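Long-range contact in periplasmic protein-probably involved in high-affinity Fe2+ transport (Escherichia coli F11, PDB 5I0Y), which probably helps deliver iron across the periplasm for high-affinity uptake, binding copper at a site required for that transport: residues G9-Y23 against W138-L152. The protein carries 1 engineered substitution. Sequence-based numbering, arbitrary orientation.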
ATOM      1  N   GLY B   9       1.146  -5.832  23.442  1.00 15.66           N
ATOM      2  CA  GLY B   9      -0.236  -5.782  23.892  1.00 15.83           C
ATOM      3  C   GLY B   9      -1.200  -6.479  22.962  1.00 15.65           C
ATOM      4  O   GLY B   9      -0.817  -7.322  22.136  1.00 16.14           O
ATOM      5  N   GLU B  10      -2.463  -6.116  23.108  1.00 15.45           N
ATOM      6  CA  GLU B  10      -3.564  -6.880  22.606  1.00 15.72           C
ATOM      7  C   GLU B  10      -4.057  -6.265  21.302  1.00 14.66           C
ATOM      8  O   GLU B  10      -4.286  -5.060  21.255  1.00 13.77           O
ATOM      9  CB  GLU B  10      -4.648  -6.793  23.667  1.00 18.33           C
ATOM     10  CG  GLU B  10      -5.902  -7.585  23.408  1.00 19.67           C
ATOM     11  CD  GLU B  10      -6.825  -7.558  24.614  1.00 21.27           C
ATOM     12  OE1 GLU B  10      -6.450  -8.089  25.679  1.00 23.57           O
ATOM     13  OE2 GLU B  10      -7.923  -7.001  24.502  1.00 23.35           O
ATOM     14  N   PRO B  11      -4.244  -7.084  20.249  1.00 13.99           N
ATOM     15  CA  PRO B  11      -4.826  -6.498  19.038  1.00 14.30           C
ATOM     16  C   PRO B  11      -6.257  -6.077  19.277  1.00 14.52           C
ATOM     17  O   PRO B  11      -6.937  -6.629  20.162  1.00 13.93           O
ATOM     18  CB  PRO B  11      -4.791  -7.642  18.031  1.00 15.03           C
ATOM     19  CG  PRO B  11      -4.787  -8.874  18.854  1.00 16.42           C
ATOM     20  CD  PRO B  11      -4.077  -8.544  20.134  1.00 15.54           C
ATOM     21  N   VAL B  12      -6.697  -5.079  18.520  1.00 13.24           N
ATOM     22  CA  VAL B  12      -8.053  -4.570  18.655  1.00 13.71           C
ATOM     23  C   VAL B  12      -8.711  -4.458  17.295  1.00 13.25           C
ATOM     24  O   VAL B  12      -8.035  -4.395  16.260  1.00 13.11           O
ATOM     25  CB  VAL B  12      -8.108  -3.201  19.373  1.00 14.02           C
ATOM     26  CG1 VAL B  12      -7.718  -3.317  20.845  1.00 15.27           C
ATOM     27  CG2 VAL B  12      -7.248  -2.172  18.669  1.00 14.16           C
ATOM     28  N   THR B  13     -10.035  -4.446  17.290  0.70 13.13           N
ATOM     29  CA  THR B  13     -10.770  -4.266  16.056  0.70 13.63           C
ATOM     30  C   THR B  13     -11.451  -2.918  16.102  0.70 13.35           C
ATOM     31  O   THR B  13     -12.050  -2.549  17.116  0.70 13.52           O
ATOM     32  CB  THR B  13     -11.765  -5.414  15.766  0.70 14.19           C
ATOM     33  OG1 THR B  13     -12.279  -5.266  14.434  0.70 14.86           O
ATOM     34  CG2 THR B  13     -12.927  -5.438  16.747  0.70 14.90           C
ATOM     35  N   MET B  14     -11.327  -2.174  15.009  1.00 13.65           N
ATOM     36  CA  MET B  14     -11.891  -0.842  14.884  1.00 14.27           C
ATOM     37  C   MET B  14     -12.052  -0.540  13.411  1.00 13.53           C
ATOM     38  O   MET B  14     -11.152  -0.833  12.618  1.00 12.53           O
ATOM     39  CB  MET B  14     -10.960   0.197  15.524  1.00 15.77           C
ATOM     40  CG  MET B  14     -11.452   1.627  15.426  1.00 18.32           C
ATOM     41  SD  MET B  14     -12.988   1.818  16.334  1.00 21.58           S
ATOM     42  CE  MET B  14     -13.632   3.320  15.606  1.00 22.58           C
ATOM     43  N   ASN B  15     -13.200   0.017  13.029  1.00 13.12           N
ATOM     44  CA  ASN B  15     -13.437   0.418  11.645  1.00 12.84           C
ATOM     45  C   ASN B  15     -13.225  -0.729  10.667  1.00 12.71           C
ATOM     46  O   ASN B  15     -12.716  -0.544   9.556  1.00 12.28           O
ATOM     47  CB  ASN B  15     -12.584   1.632  11.270  1.00 13.09           C
ATOM     48  CG  ASN B  15     -13.025   2.889  11.983  1.00 13.72           C
ATOM     49  OD1 ASN B  15     -12.212   3.676  12.465  1.00 14.92           O
ATOM     50  ND2 ASN B  15     -14.333   3.076  12.054  1.00 14.13           N
ATOM     51  N   GLU B  16     -13.635  -1.924  11.076  1.00 12.78           N
ATOM     52  CA  GLU B  16     -13.579  -3.101  10.217  1.00 12.93           C
ATOM     53  C   GLU B  16     -12.150  -3.467   9.818  1.00 11.89           C
ATOM     54  O   GLU B  16     -11.885  -3.997   8.726  1.00 11.47           O
ATOM     55  CB  GLU B  16     -14.482  -2.893   8.989  1.00 14.36           C
ATOM     56  CG  GLU B  16     -15.974  -2.913   9.323  1.00 17.98           C
ATOM     57  CD  GLU B  16     -16.662  -1.571   9.506  1.00 20.26           C
ATOM     58  OE1 GLU B  16     -17.900  -1.627   9.690  1.00 24.67           O
ATOM     59  OE2 GLU B  16     -16.058  -0.475   9.469  1.00 19.93           O
ATOM     60  N   MET B  17     -11.245  -3.210  10.755  1.00 11.32           N
ATOM     61  CA  MET B  17      -9.825  -3.604  10.654  1.00 11.00           C
ATOM     62  C   MET B  17      -9.393  -4.236  11.964  1.00 11.25           C
ATOM     63  O   MET B  17      -9.941  -3.892  13.015  1.00 11.67           O
ATOM     64  CB  MET B  17      -8.924  -2.389  10.394  1.00 10.81           C
ATOM     65  CG  MET B  17      -9.200  -1.652   9.085  1.00 10.61           C
ATOM     66  SD  MET B  17      -8.265  -0.120   8.978  1.00 10.57           S
ATOM     67  CE  MET B  17      -9.117   0.860  10.205  1.00 10.88           C
ATOM     68  N   GLU B  18      -8.419  -5.135  11.906  0.70 10.54           N
ATOM     69  CA  GLU B  18      -7.746  -5.634  13.104  0.70 10.10           C
ATOM     70  C   GLU B  18      -6.393  -4.951  13.151  0.70 10.08           C
ATOM     71  O   GLU B  18      -5.644  -5.008  12.175  0.70  9.90           O
ATOM     72  CB  GLU B  18      -7.591  -7.159  13.090  0.70 10.15           C
ATOM     73  CG  GLU B  18      -7.247  -7.768  14.453  0.70 10.23           C
ATOM     74  CD  GLU B  18      -8.368  -7.646  15.480  0.70 10.34           C
ATOM     75  OE1 GLU B  18      -9.523  -7.401  15.095  0.70 10.38           O
ATOM     76  OE2 GLU B  18      -8.083  -7.816  16.695  0.70 10.51           O
ATOM     77  N   LEU B  19      -6.107  -4.290  14.274  1.00 10.40           N
ATOM     78  CA  LEU B  19      -4.927  -3.463  14.419  1.00 10.07           C
ATOM     79  C   LEU B  19      -4.106  -3.976  15.573  1.00  9.86           C
ATOM     80  O   LEU B  19      -4.581  -4.003  16.706  1.00  9.17           O
ATOM     81  CB  LEU B  19      -5.314  -2.007  14.662  1.00 10.37           C
ATOM     82  CG  LEU B  19      -6.292  -1.421  13.638  1.00 10.94           C
ATOM     83  CD1 LEU B  19      -7.734  -1.418  14.143  1.00 10.92           C
ATOM     84  CD2 LEU B  19      -5.859  -0.017  13.281  1.00 11.42           C
ATOM     85  N   ALA B  20      -2.874  -4.385  15.285  1.00 10.22           N
ATOM     86  CA  ALA B  20      -1.968  -4.905  16.311  1.00 10.76           C
ATOM     87  C   ALA B  20      -0.657  -4.132  16.303  1.00 11.18           C
ATOM     88  O   ALA B  20      -0.214  -3.650  15.250  1.00 11.35           O
ATOM     89  CB  ALA B  20      -1.685  -6.377  16.072  1.00 11.66           C
ATOM     90  N   ALA B  21      -0.055  -3.981  17.478  1.00 11.39           N
ATOM     91  CA  ALA B  21       1.297  -3.458  17.589  1.00 11.46           C
ATOM     92  C   ALA B  21       2.217  -4.651  17.782  1.00 11.68           C
ATOM     93  O   ALA B  21       1.897  -5.570  18.533  1.00 12.18           O
ATOM     94  CB  ALA B  21       1.393  -2.500  18.759  1.00 11.34           C
ATOM     95  N   VAL B  22       3.349  -4.653  17.085  0.50 11.59           N
ATOM     96  CA  VAL B  22       4.343  -5.700  17.271  0.50 11.67           C
ATOM     97  C   VAL B  22       5.712  -5.067  17.187  0.50 11.50           C
ATOM     98  O   VAL B  22       5.857  -3.934  16.733  0.50 11.29           O
ATOM     99  CB  VAL B  22       4.228  -6.841  16.234  0.50 11.74           C
ATOM    100  CG1 VAL B  22       2.924  -7.608  16.404  0.50 11.76           C
ATOM    101  CG2 VAL B  22       4.356  -6.298  14.822  0.50 11.47           C
ATOM    102  N   TYR B  23       6.716  -5.797  17.647  1.00 11.99           N
ATOM    103  CA  TYR B  23       8.095  -5.347  17.540  1.00 12.64           C
ATOM    104  C   TYR B  23       9.033  -6.522  17.261  1.00 12.43           C
ATOM    105  O   TYR B  23       8.702  -7.680  17.473  1.00 12.13           O
ATOM    106  CB  TYR B  23       8.535  -4.529  18.771  1.00 13.85           C
ATOM    107  CG  TYR B  23       8.545  -5.298  20.062  1.00 14.46           C
ATOM    108  CD1 TYR B  23       9.717  -5.875  20.550  1.00 15.04           C
ATOM    109  CD2 TYR B  23       7.385  -5.445  20.808  1.00 15.12           C
ATOM    110  CE1 TYR B  23       9.724  -6.580  21.742  1.00 16.02           C
ATOM    111  CE2 TYR B  23       7.382  -6.150  21.999  1.00 16.39           C
ATOM    112  CZ  TYR B  23       8.551  -6.707  22.464  1.00 16.31           C
ATOM    113  OH  TYR B  23       8.519  -7.404  23.655  1.00 19.17           O
ATOM    114  N   TRP B 138     -13.675   6.215   7.429  1.00 12.13           N
ATOM    115  CA  TRP B 138     -13.721   6.574   8.836  1.00 12.10           C
ATOM    116  C   TRP B 138     -12.869   7.780   9.125  1.00 12.65           C
ATOM    117  O   TRP B 138     -11.988   8.135   8.335  1.00 12.51           O
ATOM    118  CB  TRP B 138     -13.269   5.388   9.672  1.00 11.86           C
ATOM    119  CG  TRP B 138     -12.147   4.585   9.031  1.00 11.34           C
ATOM    120  CD1 TRP B 138     -12.256   3.435   8.255  1.00 11.64           C
ATOM    121  CD2 TRP B 138     -10.719   4.872   9.099  1.00 10.79           C
ATOM    122  NE1 TRP B 138     -11.013   2.991   7.862  1.00 11.47           N
ATOM    123  CE2 TRP B 138     -10.051   3.816   8.331  1.00 10.82           C
ATOM    124  CE3 TRP B 138      -9.950   5.846   9.720  1.00 10.93           C
ATOM    125  CZ2 TRP B 138      -8.671   3.775   8.202  1.00 10.89           C
ATOM    126  CZ3 TRP B 138      -8.551   5.795   9.585  1.00 10.90           C
ATOM    127  CH2 TRP B 138      -7.937   4.773   8.849  1.00 10.88           C
ATOM    128  N   LYS B 139     -13.147   8.439  10.249  1.00 13.03           N
ATOM    129  CA  LYS B 139     -12.367   9.600  10.674  1.00 13.74           C
ATOM    130  C   LYS B 139     -11.098   9.145  11.383  1.00 12.90           C
ATOM    131  O   LYS B 139     -11.049   8.021  11.897  1.00 12.72           O
ATOM    132  CB  LYS B 139     -13.186  10.488  11.623  1.00 15.74           C
ATOM    133  CG  LYS B 139     -14.343  11.224  10.954  1.00 18.86           C
ATOM    134  CD  LYS B 139     -15.172  12.017  11.956  1.00 21.60           C
ATOM    135  CE  LYS B 139     -16.482  12.495  11.347  1.00 23.87           C
ATOM    136  NZ  LYS B 139     -17.552  11.452  11.391  1.00 25.37           N
ATOM    137  N   PRO B 140     -10.070  10.016  11.421  1.00 12.58           N
ATOM    138  CA  PRO B 140      -8.838   9.669  12.133  1.00 12.58           C
ATOM    139  C   PRO B 140      -9.134   9.201  13.568  1.00 12.45           C
ATOM    140  O   PRO B 140     -10.076   9.686  14.216  1.00 12.40           O
ATOM    141  CB  PRO B 140      -8.032  10.980  12.116  1.00 12.92           C
ATOM    142  CG  PRO B 140      -8.525  11.715  10.908  1.00 13.13           C
ATOM    143  CD  PRO B 140      -9.983  11.353  10.794  1.00 12.88           C
ATOM    144  N   PHE B 141      -8.356   8.248  14.054  1.00 11.53           N
ATOM    145  CA  PHE B 141      -8.592   7.684  15.375  1.00 12.10           C
ATOM    146  C   PHE B 141      -7.297   7.167  15.965  1.00 11.97           C
ATOM    147  O   PHE B 141      -6.298   6.913  15.242  1.00 11.38           O
ATOM    148  CB  PHE B 141      -9.647   6.574  15.322  1.00 12.19           C
ATOM    149  CG  PHE B 141      -9.190   5.314  14.605  1.00 12.31           C
ATOM    150  CD1 PHE B 141      -8.769   4.200  15.327  1.00 13.45           C
ATOM    151  CD2 PHE B 141      -9.205   5.234  13.209  1.00 12.47           C
ATOM    152  CE1 PHE B 141      -8.341   3.048  14.682  1.00 12.91           C
ATOM    153  CE2 PHE B 141      -8.781   4.070  12.560  1.00 12.84           C
ATOM    154  CZ  PHE B 141      -8.357   2.981  13.301  1.00 12.96           C
ATOM    155  N   ASP B 142      -7.332   6.975  17.278  1.00 12.48           N
ATOM    156  CA  ASP B 142      -6.251   6.366  18.027  1.00 13.04           C
ATOM    157  C   ASP B 142      -6.567   4.932  18.420  1.00 13.14           C
ATOM    158  O   ASP B 142      -7.721   4.568  18.650  1.00 13.90           O
ATOM    159  CB  ASP B 142      -6.010   7.126  19.336  1.00 14.17           C
ATOM    160  CG  ASP B 142      -5.263   8.437  19.157  1.00 15.11           C
ATOM    161  OD1 ASP B 142      -4.849   8.793  18.030  1.00 15.17           O
ATOM    162  OD2 ASP B 142      -5.066   9.116  20.181  1.00 17.02           O
ATOM    163  N   VAL B 143      -5.512   4.143  18.535  0.50 13.07           N
ATOM    164  CA  VAL B 143      -5.593   2.846  19.172  0.50 12.87           C
ATOM    165  C   VAL B 143      -4.417   2.698  20.129  0.50 12.53           C
ATOM    166  O   VAL B 143      -3.297   3.117  19.815  0.50 11.97           O
ATOM    167  CB  VAL B 143      -5.632   1.715  18.133  0.50 13.19           C
ATOM    168  CG1 VAL B 143      -4.498   1.846  17.126  0.50 13.12           C
ATOM    169  CG2 VAL B 143      -5.595   0.385  18.837  0.50 12.94           C
ATOM    170  N   SER B 144      -4.685   2.159  21.318  1.00 12.22           N
ATOM    171  CA  SER B 144      -3.643   2.020  22.346  1.00 12.26           C
ATOM    172  C   SER B 144      -3.358   0.594  22.776  1.00 12.40           C
ATOM    173  O   SER B 144      -4.232  -0.291  22.689  1.00 13.23           O
ATOM    174  CB  SER B 144      -3.998   2.834  23.580  1.00 13.20           C
ATOM    175  OG  SER B 144      -4.007   4.214  23.271  1.00 14.68           O
ATOM    176  N   TYR B 145      -2.128   0.399  23.256  1.00 11.84           N
ATOM    177  CA  TYR B 145      -1.603  -0.925  23.608  1.00 11.91           C
ATOM    178  C   TYR B 145      -0.780  -0.785  24.864  1.00 12.76           C
ATOM    179  O   TYR B 145      -0.101   0.222  25.034  1.00 13.10           O
ATOM    180  CB  TYR B 145      -0.695  -1.462  22.479  1.00 11.82           C
ATOM    181  CG  TYR B 145      -1.397  -1.510  21.150  1.00 11.55           C
ATOM    182  CD1 TYR B 145      -2.190  -2.601  20.810  1.00 11.16           C
ATOM    183  CD2 TYR B 145      -1.304  -0.457  20.255  1.00 11.06           C
ATOM    184  CE1 TYR B 145      -2.872  -2.644  19.603  1.00 10.81           C
ATOM    185  CE2 TYR B 145      -1.961  -0.495  19.041  1.00 10.73           C
ATOM    186  CZ  TYR B 145      -2.752  -1.583  18.727  1.00 10.59           C
ATOM    187  OH  TYR B 145      -3.414  -1.631  17.528  1.00 11.06           O
ATOM    188  N   GLU B 146      -0.829  -1.797  25.721  1.00 12.68           N
ATOM    189  CA  GLU B 146       0.011  -1.855  26.917  1.00 14.47           C
ATOM    190  C   GLU B 146       0.824  -3.134  26.877  1.00 13.87           C
ATOM    191  O   GLU B 146       0.315  -4.199  26.568  1.00 14.75           O
ATOM    192  CB  GLU B 146      -0.839  -1.802  28.186  1.00 15.95           C
ATOM    193  CG  GLU B 146      -1.522  -0.462  28.415  1.00 19.28           C
ATOM    194  CD  GLU B 146      -2.266  -0.357  29.734  1.00 23.00           C
ATOM    195  OE1 GLU B 146      -2.334  -1.355  30.478  1.00 25.28           O
ATOM    196  OE2 GLU B 146      -2.789   0.741  30.023  1.00 25.75           O
ATOM    197  N   PHE B 147       2.110  -3.018  27.161  1.00 14.12           N
ATOM    198  CA  PHE B 147       2.993  -4.163  27.066  1.00 14.02           C
ATOM    199  C   PHE B 147       4.183  -4.012  27.990  1.00 15.10           C
ATOM    200  O   PHE B 147       4.567  -2.896  28.333  1.00 15.27           O
ATOM    201  CB  PHE B 147       3.443  -4.415  25.601  1.00 13.76           C
ATOM    202  CG  PHE B 147       4.258  -3.297  24.988  1.00 13.63           C
ATOM    203  CD1 PHE B 147       5.622  -3.468  24.767  1.00 14.30           C
ATOM    204  CD2 PHE B 147       3.665  -2.100  24.582  1.00 14.12           C
ATOM    205  CE1 PHE B 147       6.381  -2.459  24.192  1.00 14.27           C
ATOM    206  CE2 PHE B 147       4.417  -1.089  24.005  1.00 13.72           C
ATOM    207  CZ  PHE B 147       5.776  -1.271  23.803  1.00 13.92           C
ATOM    208  N   LYS B 148       4.753  -5.152  28.365  1.00 16.30           N
ATOM    209  CA  LYS B 148       5.995  -5.179  29.117  1.00 18.76           C
ATOM    210  C   LYS B 148       7.157  -5.395  28.151  1.00 19.57           C
ATOM    211  O   LYS B 148       7.194  -6.374  27.404  1.00 22.18           O
ATOM    212  CB  LYS B 148       5.949  -6.257  30.194  1.00 20.53           C
ATOM    213  CG  LYS B 148       7.049  -6.103  31.232  1.00 23.45           C
ATOM    214  CD  LYS B 148       7.195  -7.355  32.073  1.00 25.20           C
ATOM    215  CE  LYS B 148       8.434  -7.281  32.949  1.00 26.57           C
ATOM    216  NZ  LYS B 148       9.020  -8.618  33.246  1.00 26.94           N
ATOM    217  N   TYR B 149       8.084  -4.452  28.142  1.00 18.55           N
ATOM    218  CA  TYR B 149       9.281  -4.550  27.319  1.00 18.41           C
ATOM    219  C   TYR B 149      10.475  -4.965  28.175  1.00 19.04           C
ATOM    220  O   TYR B 149      10.810  -4.282  29.142  1.00 19.68           O
ATOM    221  CB  TYR B 149       9.568  -3.212  26.623  1.00 17.54           C
ATOM    222  CG  TYR B 149      10.867  -3.206  25.863  1.00 17.72           C
ATOM    223  CD1 TYR B 149      11.017  -3.972  24.708  1.00 18.09           C
ATOM    224  CD2 TYR B 149      11.951  -2.448  26.303  1.00 18.61           C
ATOM    225  CE1 TYR B 149      12.212  -3.978  24.015  1.00 18.11           C
ATOM    226  CE2 TYR B 149      13.144  -2.451  25.615  1.00 18.57           C
ATOM    227  CZ  TYR B 149      13.268  -3.214  24.474  1.00 19.17           C
ATOM    228  OH  TYR B 149      14.465  -3.210  23.813  1.00 21.55           O
ATOM    229  N   VAL B 150      11.111  -6.076  27.810  1.00 19.80           N
ATOM    230  CA  VAL B 150      12.258  -6.594  28.561  1.00 21.00           C
ATOM    231  C   VAL B 150      13.527  -6.618  27.716  1.00 21.66           C
ATOM    232  O   VAL B 150      14.626  -6.863  28.218  1.00 23.90           O
ATOM    233  CB  VAL B 150      11.975  -7.989  29.182  1.00 21.09           C
ATOM    234  CG1 VAL B 150      10.962  -7.875  30.316  1.00 22.23           C
ATOM    235  CG2 VAL B 150      11.514  -8.996  28.137  1.00 22.39           C
ATOM    236  N   GLY B 151      13.361  -6.317  26.432  1.00 20.89           N
ATOM    237  CA  GLY B 151      14.434  -6.433  25.472  1.00 20.67           C
ATOM    238  C   GLY B 151      14.213  -7.647  24.596  1.00 20.40           C
ATOM    239  O   GLY B 151      13.188  -8.342  24.693  1.00 20.89           O
ATOM    240  N   LEU B 152      15.182  -7.908  23.736  1.00 20.99           N
ATOM    241  CA  LEU B 152      15.078  -9.010  22.791  1.00 21.84           C
ATOM    242  C   LEU B 152      16.104 -10.074  23.132  1.00 23.16           C
ATOM    243  O   LEU B 152      17.009  -9.833  23.933  1.00 23.28           O
ATOM    244  CB  LEU B 152      15.286  -8.503  21.365  1.00 21.72           C
ATOM    245  CG  LEU B 152      14.265  -7.467  20.891  1.00 22.02           C
ATOM    246  CD1 LEU B 152      14.764  -6.822  19.612  1.00 21.73           C
ATOM    247  CD2 LEU B 152      12.902  -8.113  20.687  1.00 22.29           C
TER
HETATM  248  O   HOH W   1      -2.887  -3.806  24.968  1.00 12.31           O
HETATM  249  O   HOH W   2      -4.687  -3.021  23.033  1.00 13.56           O
HETATM  250  O   HOH W   3     -11.849   0.281   6.936  1.00 11.27           O
HETATM  251  O   HOH W   4     -12.828   6.295  13.186  1.00 16.06           O
HETATM  252  O   HOH W   5      -1.934  -1.128  14.936  1.00 26.37           O
HETATM  253  O   HOH W   6      10.593  -7.544  25.385  1.00 20.62           O
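Tyr-145 reaches from strand 141-149 against Glu-10 and the hairpin that follows it. From CB, a chi1 of -56° sets CG anti to the carbonyl carbon and brings one face of the ring to Ala-21 CB, which lies 3.8 Å from the ring centroid in a CH-pi contact and 3.7 Å from CD2. Along the ring edge, CD1 and CE1 each pass 3.3 Å from Glu-10 O. CZ then comes up to Leu-19 O, to which OH donates at 2.8 Å from above the carbonyl plane, 80° out of it; Val-12 N reaches the same oxygen from the opposite face, within the hairpin pairing. A water donates to OH as well, which leaves the hydroxyl gripped between two partners.

Toward the type I' turn, the Asn-15 amide lies nearly parallel over the Trp-138 ring, 7° between planes, with Asn-15 CG 3.5 Å from Trp-138 CG. Its OD1 points at a face of Phe-141, 3.5 Å from CE2, and takes a water shared with Lys-139 O. Met-17 CE packs 3.6 Å from Trp-138 CZ2. At the far end Tyr-149 turns its edge to the Tyr-23 face. Waters, rather than direct backbone bonds, join Glu-10 to Glu-146 and Ser-144. Such side-chain packing between the first hairpin and the last strand, with Leu-19 and Ala-21 also on strand 108-117, is typical of a beta-sandwich core.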